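Local atomic coordinates of penicillin-binding protein 2B (Streptococcus pneumoniae, PDB entry 2WAD), a protein that binds penicillin and probably acts as the transpeptidase that joins glycan strands by peptide cross-links during synthesis of peripheral cell-wall peptidoglycan. Residues 261-266 with 275-280; 221-226 with 235-240; 438-443 with 582-587; 391-396 with 400-405; 80-85 with 91-96. One frame throughout, in Å; residues are numbered along the deposited sequence.

Contact 1 of 5, residues 261-266 with 275-280; sequences DRVGTS and VLQGKR. Unlike the reference sequence in segment 275-280: Val275 (reference Thr).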
# COMPACT_ATOMS: atom_id res chain seq x y z
N ASP A 261 0.31 -20.83 10.30
CA ASP A 261 1.32 -19.93 9.76
C ASP A 261 1.04 -18.46 10.00
O ASP A 261 -0.10 -18.01 9.94
CB ASP A 261 1.48 -20.15 8.25
CG ASP A 261 2.22 -21.44 7.93
OD1 ASP A 261 2.67 -22.13 8.86
OD2 ASP A 261 2.35 -21.75 6.72
N ARG A 262 2.09 -17.71 10.28
CA ARG A 262 1.96 -16.26 10.37
C ARG A 262 2.35 -15.57 9.08
O ARG A 262 3.48 -15.68 8.61
CB ARG A 262 2.71 -15.73 11.59
CG ARG A 262 2.09 -16.29 12.85
CD ARG A 262 2.56 -15.54 14.06
NE ARG A 262 3.85 -16.05 14.49
CZ ARG A 262 4.61 -15.45 15.39
NH1 ARG A 262 4.19 -14.31 15.94
NH2 ARG A 262 5.78 -15.97 15.74
N VAL A 263 1.38 -14.87 8.50
CA VAL A 263 1.48 -14.31 7.17
C VAL A 263 1.17 -12.81 7.17
O VAL A 263 0.56 -12.28 8.11
CB VAL A 263 0.55 -15.07 6.19
CG1 VAL A 263 0.78 -16.57 6.31
CG2 VAL A 263 -0.91 -14.73 6.46
N GLY A 264 1.63 -12.11 6.13
CA GLY A 264 1.34 -10.69 5.99
C GLY A 264 -0.09 -10.49 5.54
O GLY A 264 -0.56 -11.16 4.62
N THR A 265 -0.79 -9.56 6.19
CA THR A 265 -2.20 -9.31 5.90
C THR A 265 -2.45 -7.91 5.36
O THR A 265 -3.57 -7.61 4.94
CB THR A 265 -3.04 -9.44 7.16
OG1 THR A 265 -2.38 -8.73 8.21
CG2 THR A 265 -3.16 -10.91 7.56
N SER A 266 -1.44 -7.05 5.37
CA SER A 266 -1.64 -5.73 4.79
C SER A 266 -0.33 -5.08 4.29
O SER A 266 0.75 -5.37 4.80
CB SER A 266 -2.34 -4.82 5.80
OG SER A 266 -1.49 -4.59 6.91
N VAL A 275 8.72 -13.21 -0.04
CA VAL A 275 10.11 -12.92 0.29
C VAL A 275 10.35 -13.03 1.79
O VAL A 275 11.37 -13.55 2.22
CB VAL A 275 10.54 -11.51 -0.19
CG1 VAL A 275 11.96 -11.22 0.28
CG2 VAL A 275 10.44 -11.39 -1.71
N LEU A 276 9.41 -12.54 2.60
CA LEU A 276 9.64 -12.43 4.04
C LEU A 276 9.46 -13.78 4.77
O LEU A 276 10.12 -14.02 5.80
CB LEU A 276 8.75 -11.35 4.65
CG LEU A 276 8.94 -9.90 4.19
CD1 LEU A 276 7.68 -9.09 4.46
CD2 LEU A 276 10.15 -9.23 4.83
N GLN A 277 8.61 -14.65 4.25
CA GLN A 277 8.29 -15.92 4.93
C GLN A 277 9.49 -16.83 5.14
O GLN A 277 10.20 -17.17 4.20
CB GLN A 277 7.20 -16.69 4.18
CG GLN A 277 6.70 -17.96 4.89
CD GLN A 277 5.96 -17.64 6.17
OE1 GLN A 277 5.06 -16.80 6.18
NE2 GLN A 277 6.35 -18.27 7.27
N GLY A 278 9.73 -17.24 6.38
CA GLY A 278 10.88 -18.09 6.67
C GLY A 278 10.84 -19.36 5.84
O GLY A 278 9.77 -19.89 5.55
N LYS A 279 12.01 -19.84 5.45
CA LYS A 279 12.11 -21.14 4.81
C LYS A 279 11.99 -22.22 5.89
O LYS A 279 12.69 -22.18 6.90
CB LYS A 279 13.43 -21.28 4.05
CG LYS A 279 13.61 -22.60 3.32
CD LYS A 279 15.08 -22.91 3.08
CE LYS A 279 15.30 -24.36 2.66
NZ LYS A 279 15.17 -25.32 3.80
N ARG A 280 11.09 -23.17 5.68
CA ARG A 280 10.74 -24.11 6.75
C ARG A 280 11.68 -25.29 6.93
O ARG A 280 12.17 -25.83 5.94
CB ARG A 280 9.34 -24.64 6.47
CG ARG A 280 8.35 -23.57 6.07
CD ARG A 280 6.96 -24.13 6.11
NE ARG A 280 5.96 -23.14 5.76
CZ ARG A 280 4.66 -23.27 6.00
NH1 ARG A 280 4.19 -24.36 6.61
NH2 ARG A 280 3.83 -22.30 5.63

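Contact 2 of 5, residues 221-226 with 235-240; sequences WDRKIL and GSVSSE. Unlike the reference sequence in segment 221-226: Ile225 (reference Val).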
# COMPACT_ATOMS: atom_id res chain seq x y z
N TRP A 221 7.77 -16.33 18.69
CA TRP A 221 7.89 -14.91 18.33
C TRP A 221 6.59 -14.11 18.33
O TRP A 221 5.52 -14.62 17.97
CB TRP A 221 8.47 -14.68 16.92
CG TRP A 221 9.71 -15.40 16.62
CD1 TRP A 221 10.98 -15.04 16.96
CD2 TRP A 221 9.82 -16.61 15.87
NE1 TRP A 221 11.87 -15.97 16.49
CE2 TRP A 221 11.18 -16.95 15.82
CE3 TRP A 221 8.89 -17.45 15.25
CZ2 TRP A 221 11.65 -18.10 15.17
CZ3 TRP A 221 9.34 -18.60 14.61
CH2 TRP A 221 10.71 -18.91 14.57
N ASP A 222 6.71 -12.84 18.69
CA ASP A 222 5.73 -11.85 18.27
C ASP A 222 6.43 -11.01 17.21
O ASP A 222 7.66 -10.89 17.19
CB ASP A 222 5.26 -11.00 19.45
CG ASP A 222 4.46 -11.82 20.46
OD1 ASP A 222 3.40 -12.36 20.09
OD2 ASP A 222 4.90 -11.91 21.63
N ARG A 223 5.65 -10.45 16.30
CA ARG A 223 6.18 -9.52 15.33
C ARG A 223 5.72 -8.15 15.80
O ARG A 223 4.51 -7.92 15.94
CB ARG A 223 5.57 -9.84 13.97
CG ARG A 223 5.82 -8.81 12.89
CD ARG A 223 7.24 -8.92 12.35
NE ARG A 223 7.32 -8.53 10.95
CZ ARG A 223 8.28 -8.95 10.13
NH1 ARG A 223 9.23 -9.75 10.58
NH2 ARG A 223 8.29 -8.58 8.86
N LYS A 224 6.66 -7.24 16.03
CA LYS A 224 6.27 -5.86 16.31
C LYS A 224 6.73 -4.78 15.32
O LYS A 224 7.80 -4.88 14.73
CB LYS A 224 6.49 -5.49 17.78
CG LYS A 224 7.83 -4.86 18.12
CD LYS A 224 7.73 -4.23 19.50
CE LYS A 224 8.92 -4.63 20.35
NZ LYS A 224 10.17 -4.05 19.79
N ILE A 225 5.88 -3.78 15.10
CA ILE A 225 6.16 -2.63 14.25
C ILE A 225 6.69 -1.50 15.13
O ILE A 225 6.01 -1.07 16.06
CB ILE A 225 4.87 -2.13 13.56
CG1 ILE A 225 4.19 -3.29 12.82
CG2 ILE A 225 5.19 -1.03 12.57
CD1 ILE A 225 2.69 -3.32 12.90
N LEU A 226 7.91 -1.04 14.86
CA LEU A 226 8.49 0.03 15.67
C LEU A 226 7.81 1.36 15.40
O LEU A 226 7.24 1.57 14.33
CB LEU A 226 9.99 0.15 15.41
CG LEU A 226 10.82 -1.13 15.50
CD1 LEU A 226 12.25 -0.87 15.07
CD2 LEU A 226 10.80 -1.67 16.92
N GLY A 235 2.62 -2.54 7.42
CA GLY A 235 1.52 -3.49 7.40
C GLY A 235 1.52 -4.38 8.62
O GLY A 235 2.35 -4.22 9.52
N SER A 236 0.60 -5.33 8.68
CA SER A 236 0.58 -6.27 9.81
C SER A 236 0.79 -7.72 9.38
O SER A 236 0.69 -8.07 8.20
CB SER A 236 -0.72 -6.12 10.61
OG SER A 236 -1.83 -6.13 9.72
N VAL A 237 1.06 -8.57 10.36
CA VAL A 237 1.20 -10.00 10.16
C VAL A 237 0.17 -10.70 11.06
O VAL A 237 -0.08 -10.25 12.18
CB VAL A 237 2.62 -10.48 10.54
CG1 VAL A 237 2.81 -11.95 10.22
CG2 VAL A 237 3.66 -9.68 9.78
N SER A 238 -0.41 -11.79 10.57
CA SER A 238 -1.34 -12.58 11.37
C SER A 238 -0.65 -13.16 12.60
O SER A 238 0.48 -13.62 12.53
CB SER A 238 -1.90 -13.73 10.54
OG SER A 238 -0.94 -14.76 10.43
N SER A 239 -1.35 -13.14 13.73
CA SER A 239 -0.84 -13.70 14.98
C SER A 239 -0.82 -15.23 14.92
O SER A 239 -1.52 -15.84 14.12
CB SER A 239 -1.77 -13.29 16.12
OG SER A 239 -3.03 -13.91 15.95
N GLU A 240 -0.02 -15.83 15.78
CA GLU A 240 0.05 -17.29 15.94
C GLU A 240 -1.29 -17.89 16.36
O GLU A 240 -1.67 -18.98 15.91
CB GLU A 240 1.11 -17.62 16.99
CG GLU A 240 1.25 -19.09 17.34
CD GLU A 240 2.44 -19.32 18.25
OE1 GLU A 240 2.58 -18.57 19.25
OE2 GLU A 240 3.24 -20.23 17.96

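Contact 3 of 5, residues 438-443 with 582-587; sequences EALEYS and AILHQG. Unlike the reference sequence in segment 438-443: Glu438 (reference Gln). Unlike the reference sequence in segment 582-587: Ala582 (reference Ser).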
# COMPACT_ATOMS: atom_id res chain seq x y z
N GLU A 438 3.66 28.69 -24.07
CA GLU A 438 3.10 29.83 -23.36
C GLU A 438 1.79 29.46 -22.70
O GLU A 438 1.48 29.95 -21.60
CB GLU A 438 2.87 31.03 -24.31
CG GLU A 438 4.14 31.82 -24.71
CD GLU A 438 3.93 32.64 -26.01
OE1 GLU A 438 2.81 32.63 -26.56
OE2 GLU A 438 4.88 33.29 -26.48
N ALA A 439 1.00 28.63 -23.39
CA ALA A 439 -0.15 28.01 -22.76
C ALA A 439 0.19 27.34 -21.43
O ALA A 439 -0.56 27.44 -20.47
CB ALA A 439 -0.84 27.01 -23.71
N LEU A 440 1.30 26.64 -21.38
CA LEU A 440 1.72 26.03 -20.12
C LEU A 440 2.22 27.10 -19.13
O LEU A 440 1.84 27.09 -17.95
CB LEU A 440 2.77 24.94 -20.37
CG LEU A 440 2.23 23.64 -21.01
CD1 LEU A 440 3.32 22.70 -21.46
CD2 LEU A 440 1.31 22.88 -20.07
N GLU A 441 3.02 28.03 -19.64
CA GLU A 441 3.59 29.11 -18.81
C GLU A 441 2.52 29.93 -18.09
O GLU A 441 2.67 30.21 -16.89
CB GLU A 441 4.52 30.03 -19.61
CG GLU A 441 5.11 31.18 -18.80
CD GLU A 441 6.06 32.07 -19.62
OE1 GLU A 441 6.30 31.77 -20.82
OE2 GLU A 441 6.59 33.06 -19.07
N TYR A 442 1.44 30.24 -18.81
CA TYR A 442 0.33 31.06 -18.30
C TYR A 442 -0.85 30.29 -17.72
O TYR A 442 -1.74 30.87 -17.09
CB TYR A 442 -0.22 31.96 -19.40
CG TYR A 442 0.80 32.74 -20.20
CD1 TYR A 442 2.05 33.04 -19.68
CD2 TYR A 442 0.48 33.19 -21.48
CE1 TYR A 442 2.99 33.75 -20.44
CE2 TYR A 442 1.40 33.91 -22.23
CZ TYR A 442 2.65 34.18 -21.72
OH TYR A 442 3.54 34.89 -22.51
N SER A 443 -0.85 28.98 -17.93
CA SER A 443 -1.96 28.13 -17.52
C SER A 443 -3.24 28.52 -18.24
O SER A 443 -4.28 28.71 -17.63
CB SER A 443 -2.16 28.13 -15.99
OG SER A 443 -2.82 26.94 -15.55
N ALA A 582 9.92 17.88 -25.93
CA ALA A 582 10.83 19.00 -25.70
C ALA A 582 10.01 20.29 -25.53
O ALA A 582 10.37 21.17 -24.76
CB ALA A 582 11.86 19.11 -26.84
N ILE A 583 8.87 20.37 -26.21
CA ILE A 583 7.96 21.49 -26.01
C ILE A 583 7.37 21.48 -24.61
O ILE A 583 7.33 22.51 -23.95
CB ILE A 583 6.91 21.56 -27.11
CG1 ILE A 583 7.60 21.97 -28.41
CG2 ILE A 583 5.83 22.60 -26.80
CD1 ILE A 583 6.94 21.41 -29.68
N LEU A 584 6.94 20.32 -24.11
CA LEU A 584 6.44 20.26 -22.74
C LEU A 584 7.51 20.70 -21.74
O LEU A 584 7.21 21.46 -20.84
CB LEU A 584 5.96 18.86 -22.37
CG LEU A 584 4.84 18.25 -23.24
CD1 LEU A 584 4.44 16.86 -22.69
CD2 LEU A 584 3.61 19.17 -23.42
N HIS A 585 8.74 20.20 -21.89
CA HIS A 585 9.89 20.58 -21.07
C HIS A 585 10.20 22.09 -21.06
O HIS A 585 10.60 22.64 -20.04
CB HIS A 585 11.14 19.80 -21.51
CG HIS A 585 11.16 18.36 -21.07
ND1 HIS A 585 12.25 17.54 -21.26
CD2 HIS A 585 10.23 17.60 -20.45
CE1 HIS A 585 11.99 16.34 -20.77
NE2 HIS A 585 10.77 16.35 -20.27
N GLN A 586 10.00 22.76 -22.19
CA GLN A 586 10.23 24.21 -22.29
C GLN A 586 9.09 24.94 -21.58
O GLN A 586 9.32 25.94 -20.90
CB GLN A 586 10.37 24.67 -23.76
CG GLN A 586 10.73 26.14 -23.99
CD GLN A 586 12.13 26.53 -23.49
OE1 GLN A 586 13.04 25.70 -23.44
NE2 GLN A 586 12.30 27.80 -23.14
N GLY A 587 7.86 24.45 -21.71
CA GLY A 587 6.75 25.05 -20.97
C GLY A 587 6.92 24.97 -19.46
O GLY A 587 6.72 25.97 -18.76

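Contact 4 of 5, residues 391-396 with 400-405; sequences ATISSG and GVLSGN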
# COMPACT_ATOMS: atom_id res chain seq x y z
N ALA A 391 -0.82 16.98 -20.22
CA ALA A 391 -1.34 15.72 -20.75
C ALA A 391 -2.41 16.01 -21.81
O ALA A 391 -2.51 15.28 -22.80
CB ALA A 391 -1.88 14.80 -19.62
N THR A 392 -3.19 17.07 -21.63
CA THR A 392 -4.20 17.44 -22.63
C THR A 392 -3.62 17.88 -23.95
O THR A 392 -4.14 17.52 -25.01
CB THR A 392 -5.09 18.58 -22.14
OG1 THR A 392 -5.60 18.25 -20.84
CG2 THR A 392 -6.24 18.78 -23.10
N ILE A 393 -2.56 18.70 -23.89
CA ILE A 393 -1.80 19.02 -25.08
C ILE A 393 -1.25 17.76 -25.74
O ILE A 393 -1.25 17.63 -26.96
CB ILE A 393 -0.68 20.05 -24.78
CG1 ILE A 393 -1.29 21.34 -24.22
CG2 ILE A 393 0.05 20.48 -26.05
CD1 ILE A 393 -0.26 22.35 -23.68
N SER A 394 -0.72 16.83 -24.95
CA SER A 394 -0.21 15.60 -25.54
C SER A 394 -1.32 14.91 -26.37
O SER A 394 -1.09 14.43 -27.48
CB SER A 394 0.28 14.64 -24.45
OG SER A 394 1.36 15.19 -23.71
N SER A 395 -2.52 14.85 -25.81
CA SER A 395 -3.65 14.24 -26.50
C SER A 395 -3.96 14.97 -27.81
O SER A 395 -4.37 14.33 -28.77
CB SER A 395 -4.86 14.21 -25.58
OG SER A 395 -5.79 13.23 -26.00
N GLY A 396 -3.75 16.29 -27.83
CA GLY A 396 -3.85 17.09 -29.03
C GLY A 396 -2.87 16.68 -30.12
O GLY A 396 -3.23 16.60 -31.28
N GLY A 400 -3.97 14.34 -33.88
CA GLY A 400 -3.93 15.17 -35.08
C GLY A 400 -4.56 16.55 -34.96
O GLY A 400 -4.87 17.19 -35.96
N VAL A 401 -4.72 17.04 -33.73
CA VAL A 401 -5.33 18.35 -33.53
C VAL A 401 -4.30 19.47 -33.57
O VAL A 401 -4.58 20.57 -34.03
CB VAL A 401 -6.09 18.37 -32.19
CG1 VAL A 401 -6.79 19.72 -31.99
CG2 VAL A 401 -7.11 17.23 -32.18
N LEU A 402 -3.09 19.20 -33.09
CA LEU A 402 -2.10 20.23 -32.87
C LEU A 402 -0.83 19.80 -33.57
O LEU A 402 -0.50 18.62 -33.57
CB LEU A 402 -1.76 20.35 -31.37
CG LEU A 402 -2.79 21.00 -30.46
CD1 LEU A 402 -2.22 20.96 -29.05
CD2 LEU A 402 -3.03 22.43 -30.90
N SER A 403 -0.11 20.76 -34.15
CA SER A 403 1.16 20.44 -34.78
C SER A 403 2.34 21.18 -34.17
O SER A 403 2.46 22.40 -34.30
CB SER A 403 1.08 20.68 -36.29
OG SER A 403 2.29 20.22 -36.88
N GLY A 404 3.23 20.46 -33.49
CA GLY A 404 4.34 21.14 -32.82
C GLY A 404 3.85 22.23 -31.88
O GLY A 404 2.80 22.10 -31.24
N ASN A 405 4.62 23.31 -31.78
CA ASN A 405 4.39 24.37 -30.81
C ASN A 405 3.43 25.38 -31.40
O ASN A 405 3.76 26.57 -31.52
CB ASN A 405 5.72 25.03 -30.42
CG ASN A 405 5.56 26.04 -29.28
OD1 ASN A 405 4.61 25.98 -28.50
ND2 ASN A 405 6.51 26.96 -29.18

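Contact 5 of 5, residues 80-85 with 91-96; sequences VSFTRS and TDLKEI. Unlike the reference sequence in segment 91-96: Ile96 (reference Thr).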
# COMPACT_ATOMS: atom_id res chain seq x y z
N VAL A 80 4.40 -22.50 26.20
CA VAL A 80 4.14 -23.94 26.31
C VAL A 80 3.90 -24.52 24.92
O VAL A 80 2.99 -24.06 24.21
CB VAL A 80 2.95 -24.27 27.23
CG1 VAL A 80 2.71 -25.78 27.25
CG2 VAL A 80 3.22 -23.78 28.64
N SER A 81 4.70 -25.52 24.55
CA SER A 81 4.59 -26.17 23.24
C SER A 81 4.08 -27.59 23.42
O SER A 81 4.41 -28.23 24.43
CB SER A 81 5.95 -26.25 22.55
OG SER A 81 6.24 -25.06 21.85
N PHE A 82 3.30 -28.07 22.45
CA PHE A 82 2.85 -29.46 22.43
C PHE A 82 3.24 -30.15 21.14
O PHE A 82 2.92 -29.68 20.06
CB PHE A 82 1.34 -29.56 22.61
CG PHE A 82 0.82 -30.97 22.64
CD1 PHE A 82 1.27 -31.87 23.59
CD2 PHE A 82 -0.12 -31.40 21.71
CE1 PHE A 82 0.78 -33.17 23.63
CE2 PHE A 82 -0.61 -32.70 21.74
CZ PHE A 82 -0.16 -33.58 22.70
N THR A 83 3.95 -31.27 21.26
CA THR A 83 4.33 -32.08 20.11
C THR A 83 3.48 -33.34 20.16
O THR A 83 3.53 -34.06 21.15
CB THR A 83 5.81 -32.43 20.20
OG1 THR A 83 6.55 -31.27 19.82
CG2 THR A 83 6.17 -33.60 19.28
N ARG A 84 2.67 -33.57 19.13
CA ARG A 84 1.71 -34.66 19.19
C ARG A 84 2.22 -35.94 18.56
O ARG A 84 2.98 -35.91 17.59
CB ARG A 84 0.38 -34.25 18.56
CG ARG A 84 -0.73 -35.27 18.79
CD ARG A 84 -1.90 -34.89 17.91
NE ARG A 84 -3.05 -35.80 17.99
CZ ARG A 84 -4.28 -35.38 17.72
NH1 ARG A 84 -4.48 -34.10 17.41
NH2 ARG A 84 -5.31 -36.20 17.77
N SER A 85 1.80 -37.07 19.12
CA SER A 85 2.15 -38.39 18.62
C SER A 85 0.94 -39.00 17.92
O SER A 85 -0.20 -38.79 18.34
CB SER A 85 2.56 -39.28 19.78
OG SER A 85 2.60 -40.65 19.41
N THR A 91 -8.53 -39.61 24.84
CA THR A 91 -8.41 -39.82 26.26
C THR A 91 -7.01 -39.49 26.81
O THR A 91 -6.88 -38.80 27.83
CB THR A 91 -8.91 -41.21 26.61
OG1 THR A 91 -10.29 -41.29 26.21
CG2 THR A 91 -8.82 -41.49 28.12
N ASP A 92 -5.96 -39.95 26.13
CA ASP A 92 -4.60 -39.51 26.44
C ASP A 92 -4.49 -37.97 26.35
O ASP A 92 -3.74 -37.33 27.11
CB ASP A 92 -3.57 -40.17 25.51
CG ASP A 92 -3.57 -41.70 25.59
OD1 ASP A 92 -3.95 -42.27 26.63
OD2 ASP A 92 -3.18 -42.35 24.60
N LEU A 93 -5.24 -37.35 25.45
CA LEU A 93 -5.22 -35.88 25.39
C LEU A 93 -5.87 -35.19 26.59
O LEU A 93 -5.37 -34.18 27.08
CB LEU A 93 -5.82 -35.38 24.07
CG LEU A 93 -4.88 -35.02 22.90
CD1 LEU A 93 -3.53 -35.70 22.97
CD2 LEU A 93 -5.53 -35.27 21.54
N LYS A 94 -7.00 -35.72 27.03
CA LYS A 94 -7.72 -35.19 28.17
C LYS A 94 -6.87 -35.34 29.44
O LYS A 94 -6.86 -34.43 30.26
CB LYS A 94 -9.05 -35.92 28.35
CG LYS A 94 -10.10 -35.54 27.32
CD LYS A 94 -11.49 -35.97 27.78
CE LYS A 94 -11.52 -37.44 28.10
NZ LYS A 94 -12.91 -37.97 28.19
N GLU A 95 -6.17 -36.46 29.60
CA GLU A 95 -5.28 -36.64 30.75
C GLU A 95 -4.14 -35.63 30.76
O GLU A 95 -3.79 -35.11 31.82
CB GLU A 95 -4.72 -38.06 30.86
CG GLU A 95 -5.74 -39.20 30.86
CD GLU A 95 -6.64 -39.22 32.09
OE1 GLU A 95 -6.20 -38.80 33.17
OE2 GLU A 95 -7.80 -39.67 31.97
N ILE A 96 -3.58 -35.34 29.59
CA ILE A 96 -2.54 -34.32 29.47
C ILE A 96 -3.07 -32.90 29.73
O ILE A 96 -2.37 -32.07 30.35
CB ILE A 96 -1.82 -34.43 28.12
CG1 ILE A 96 -1.00 -35.71 28.07
CG2 ILE A 96 -0.94 -33.21 27.82
CD1 ILE A 96 -0.53 -36.02 26.66

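Contact 1 of 5, residues 261-266 with 275-280
Gln277 meets Arg262 just where helix 273-276 ends. It is the first residue to leave helical backbone angles. Its CG is anti to the backbone N (chi1 -174°) and the chain then bends at chi2. This carries the amide up to the backbone of the other segment, with CD 4.0 Å from Arg262 O. The amide is probably turned over in the model, so which of its ends faces Arg262 O is uncertain. Val263 CG1 lies near the end of the amide. The chain then runs on through Gly278 to Lys279, which leads off to other loops. Lys279 NZ bonds to Glu301 O, and its backbone O takes the hydroxyl of Ser58.

Arg280 brings the chain back to the first segment. Its side chain is extended from CG to NE and comes at Asp261 from the opposite direction. The two form a salt bridge between Asp261 OD2 and Arg280 NH2. As modelled these atoms are too close, so their exact placing is doubtful. OD2 lies at the edge of the guanidinium, near its plane. The carboxylate and guanidinium planes stand 73° apart as modelled, which is as doubtful as the placing of the atoms. Ser258 N also bonds to Asp261 OD2, and the Arg280 side chain touches Tyr257.

The contact lies far from the probable active-site serine, Ser386. Asp261 is buried, and the opposite charge of Arg280 together with the amide of Ser258 would be expected to stabilise its carboxylate in the charged form.

Contact 2 of 5, residues 221-226 with 235-240
Arg223 and Val237 make the closely packed part of this contact. Arg223 CG lies 3.9 Å from Val237 CG2, and Arg223 NE lies 4.0 Å from the same methyl. The two side chains cross at about a right angle. The first Arg223 torsion puts CG anti to the backbone N (chi1 169°), and bends at chi2 and chi3 then carry the chain across the methyl. The chain from CG to NE does the packing. The charged end is used elsewhere: NE forms a salt bridge with Glu269, and NH1 bonds to Gly61 O and Asn74 OD1. These partners would hold the guanidinium in its rotation.

The other side is looser and more open to solvent. Ile225 is exposed, and its CD1 rests 3.5 Å from Gly235 O. CG1 of Ile225 stands a little further off, at 3.9 Å from that oxygen. This is a hydrocarbon against a carbonyl, without a polar bond. Gly235 follows helix 231-234 and turns the chain with a positive phi of 101°.

The two backbones do not pair as strands. The CA atoms of Arg223 and Val237 are 7.2 Å apart, and side chains fill the gap. Segment 235-240 instead bonds through its backbone to 261-266, and Asp222 pairs with Thr75. The contact is thus a loop laid beside an outer strand, 215-225, of a three-stranded antiparallel sheet in the region matching the penicillin-binding protein dimerisation domain.

Contact 3 of 5, residues 438-443 with 582-587
Leu440 and Gly587 bring together two helices of the penicillin-binding transpeptidase domain, 436-442 and 578-593. The short segments run 32° apart in direction, with their axes 8.7 Å apart at the closest. The backbones come near because Gly587 has no side chain.

Leu440 can be followed outward. Its CB rests 4.0 Å from Gly587 CA. CG sits beside the backbone N and anti to the carbonyl carbon (chi1 -72°), and meets Ile393 CD1 of helix 389-398. CD1 continues toward the second helix. It touches Leu584 CD2 at 4.0 Å and lies 4.1 Å from Leu584 O. Leu440 CD2 stays against the same Ile393 CD1, 4.0 Å away. The two leucines cross obliquely. Leu584 also packs on Ser394 and Trp397, so helix 389-398 closes one side of this apolar cluster.

Glu441 lies near the backbone of Gly587, but its OE2 bonds to Thr599. The first helix stops in a Schellman motif, with Ser443 as the positive-phi residue. Ser443 is probably the serine of the SxN motif, as in related enzymes, near the probable acylated serine, Ser386. Ser443 OG is hydrogen-bonded to both Ser386 OG and Lys615 NZ.

Contact 4 of 5, residues 391-396 with 400-405
The peptide carbonyl of Gly396 is the flat group that meets Val401 and Leu402. Two backbone N-H groups reach its oxygen from different directions. Val401 N comes almost straight at the end of the carbonyl, with a C=O...N angle of 161°, and bonds at 2.9 Å. Leu402 N stands above the carbonyl plane, 61° out of it, and bonds at 3.2 Å. Both bonds are bent at the hydrogen. Val401 CB rests against the same oxygen, 3.5 Å from Gly396 O.

This is a Schellman motif that closes helix 389-398. Gly400 is its positive-phi residue, and its N points back to Trp397 O. The grip on Gly396 O satisfies a buried carbonyl at the end of the helix.

The side chains add apolar packing. Leu402 CG is anti to the carbonyl carbon (chi1 -73°), and CD1 reaches back to the helix. It touches Ile393 CG2 at 3.8 Å and comes within 4.0 Å of Ile393 O. Gly396 lies beneath the leucine and has no side chain to block it.

Helix 389-398 begins close after Ser386, the probable acyl-ester serine, and includes Lys389, probably the lysine of the SxxK motif of this family. Leu402 also packs on Tyr447 and Thr451 of helix 445-455. Helix 471-484 flanks Thr392 and Ser394. Helix 578-593 meets Ser394 and Asn405, and beyond Asn405 the chain leads to strand 408-410.

Contact 5 of 5, residues 80-85 with 91-96
The guanidinium of Arg84 is held by the backbone at one nitrogen and lies against Leu93 at another. NH1 bonds to Val184 O, and more weakly to Asn182 O. NH2 is 3.9 Å from Leu93 CD2. That methyl sits over one face of the guanidinium, offset toward its rim, with Arg84 CZ at 4.0 Å. The arginine chain is fully extended from CG to NE and crosses the leucine at about a right angle. The backbone oxygens hold the group while the methyl lies over its face.

Leu93 uses its other branch for Phe82, with CD1 4.0 Å from Phe82 CZ. Here strand 72-83, the central strand of a three-stranded antiparallel sheet, runs by a short loop into helix 90-100. The helix packs back on the sheet in a beta-alpha unit. Phe82 CG is anti to the backbone N (chi1 -179°), which sends the ring out from the strand toward the helix. Ile96 CD1 lies further along, 4.4 Å from Phe82 CE1. Both methyls approach the ring obliquely.

Leu93 also packs on Phe178 of helix 169-182, and Phe82 on Leu181 of the same helix. Ile215 of the neighbouring strand touches both Phe82 and Ile96.

In the fold
Contacts 3 and 4 lie in the transpeptidase domain, the others in the region matching the dimerisation domain. Contacts 3 and 4 touch through Leu440 and Ile393. Both are buried; contact 3 packs two helices and contact 4 folds the following loop onto the end of a helix by backbone bonds. Contacts 1 and 2 also touch, with Val263 O probably bonded to Ser238 N. Both are only partly buried. Contact 1 joins a loop to a helix end through a salt bridge of doubtful placing, contact 2 a loop to an edge strand through packing alone. Contact 5, centred about 75 Å from the centres of contacts 3 and 4, shares a sheet with contact 2 but is a buried, mainly apolar join.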